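Local coordinates for protein transcriptional regulator, SorC family (Enterococcus faecalis, PDB 2O0M) that probably acts as a DNA-binding transcriptional regulator of the SorC family whose activity is likely governed by a bound sugar or related carbohydrate, at residues E159-L164 / N197-N202. Residues are numbered along the deposited sequence; the frame is centred on the assembly and turned at random.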
# COMPACT_ATOMS: atom_id res chain seq x y z
N GLU A 159 -1.51 5.98 12.02
CA GLU A 159 -1.61 6.77 13.26
C GLU A 159 -3.05 6.89 13.75
O GLU A 159 -3.29 7.14 14.94
CB GLU A 159 -1.03 8.16 13.04
CG GLU A 159 0.47 8.19 12.80
CD GLU A 159 1.29 7.87 14.04
OE1 GLU A 159 0.73 7.86 15.17
OE2 GLU A 159 2.52 7.64 13.88
N ASN A 160 -4.00 6.70 12.84
CA ASN A 160 -5.42 6.93 13.12
C ASN A 160 -6.28 5.67 13.13
O ASN A 160 -7.50 5.73 12.94
CB ASN A 160 -5.95 7.96 12.13
CG ASN A 160 -5.46 9.37 12.43
OD1 ASN A 160 -5.95 10.01 13.35
ND2 ASN A 160 -4.50 9.85 11.65
N MSE A 161 -5.66 4.53 13.40
CA MSE A 161 -6.38 3.25 13.47
C MSE A 161 -6.96 3.02 14.86
O MSE A 161 -6.45 3.55 15.85
CB MSE A 161 -5.44 2.10 13.14
CG MSE A 161 -4.81 2.24 11.83
SE MSE A 161 -6.08 1.79 10.50
CE MSE A 161 -6.21 -0.21 10.73
N GLY A 162 -7.99 2.19 14.91
CA GLY A 162 -8.62 1.75 16.16
C GLY A 162 -8.37 0.27 16.38
O GLY A 162 -7.68 -0.38 15.60
N SER A 163 -8.96 -0.25 17.44
CA SER A 163 -8.70 -1.60 17.89
C SER A 163 -9.22 -2.66 16.92
O SER A 163 -10.34 -2.56 16.42
CB SER A 163 -9.36 -1.81 19.26
OG SER A 163 -9.11 -3.12 19.73
N LEU A 164 -8.40 -3.68 16.66
CA LEU A 164 -8.82 -4.86 15.90
C LEU A 164 -8.57 -6.17 16.64
O LEU A 164 -9.17 -7.18 16.28
CB LEU A 164 -8.10 -4.94 14.54
CG LEU A 164 -8.38 -3.78 13.60
CD1 LEU A 164 -7.48 -3.83 12.36
CD2 LEU A 164 -9.84 -3.75 13.18
N ASN A 197 0.53 -1.17 17.12
CA ASN A 197 0.26 -0.46 18.35
C ASN A 197 -1.18 0.02 18.43
O ASN A 197 -1.87 -0.25 19.40
CB ASN A 197 1.18 0.75 18.51
CG ASN A 197 0.90 1.52 19.80
OD1 ASN A 197 1.01 0.98 20.90
ND2 ASN A 197 0.54 2.79 19.66
N LYS A 198 -1.63 0.70 17.39
CA LYS A 198 -2.95 1.33 17.42
C LYS A 198 -4.11 0.32 17.41
O LYS A 198 -5.19 0.61 17.94
CB LYS A 198 -3.09 2.32 16.27
CG LYS A 198 -2.12 3.48 16.32
CD LYS A 198 -2.39 4.43 17.47
CE LYS A 198 -1.68 5.76 17.23
NZ LYS A 198 -1.09 6.30 18.46
N THR A 199 -3.88 -0.84 16.80
CA THR A 199 -4.92 -1.87 16.67
C THR A 199 -4.90 -2.93 17.77
O THR A 199 -5.81 -3.75 17.84
CB THR A 199 -4.84 -2.60 15.32
OG1 THR A 199 -3.63 -3.37 15.24
CG2 THR A 199 -4.95 -1.61 14.15
N GLY A 200 -3.87 -2.91 18.61
CA GLY A 200 -3.70 -3.93 19.64
C GLY A 200 -3.02 -5.20 19.18
O GLY A 200 -2.96 -6.19 19.91
N GLY A 201 -2.50 -5.19 17.95
CA GLY A 201 -1.84 -6.36 17.39
C GLY A 201 -0.35 -6.36 17.60
O GLY A 201 0.18 -5.72 18.53
N ASN A 202 0.34 -7.08 16.71
CA ASN A 202 1.77 -7.23 16.77
C ASN A 202 2.38 -6.97 15.41
O ASN A 202 1.68 -6.92 14.41
CB ASN A 202 2.10 -8.64 17.24
CG ASN A 202 1.87 -8.81 18.73
OD1 ASN A 202 2.67 -8.32 19.53
ND2 ASN A 202 0.77 -9.44 19.10
O HOH W 1 1.94 6.61 17.15
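Thr-199, in the last turn of helix 188-199, packs against the loop 159-164 and forms the tight part of this contact. Its CG2, beside the backbone N and anti to the carbonyl carbon, lies 3.9 Å from Met-161 CB and 3.8 Å from Leu-164 CD1, so the methyl is flanked by the selenomethionine and the leucine; it also comes within 3.3 Å of Gly-162 O. The same torsion (chi1 66°) turns OG1 back to the helix, where it bonds to the carbonyl of Met-195. Leu-164 N donates a nearly straight hydrogen bond to Thr-199 O (2.8 Å, 171° at the hydrogen), linking the two backbones, while Thr-199 CA makes a CA-H...O contact of 3.3 Å with Gly-162 O. Just beyond, Gly-200 takes positive phi and ends the helix in a Schellman motif.

Toward solvent the contact loosens only at the charged tips. The stem of Lys-198 still lies close, its CB 3.6 Å from Met-161 O, but NZ stays 4.1 Å from Glu-159 OE1, beyond a salt bridge. A water donates a hydrogen bond to OE1 and accepts a weak one from NZ.

Within the putative sugar-binding domain, Rossmann-like in its alternating helices and parallel strands, the contact packs the loop leading into strand 169-175 against the end of the helix leading into strand 202-203. Met-161 and Leu-164 also pack on helix 122-138, and Thr-199 reaches Phe-173 of strand 169-175.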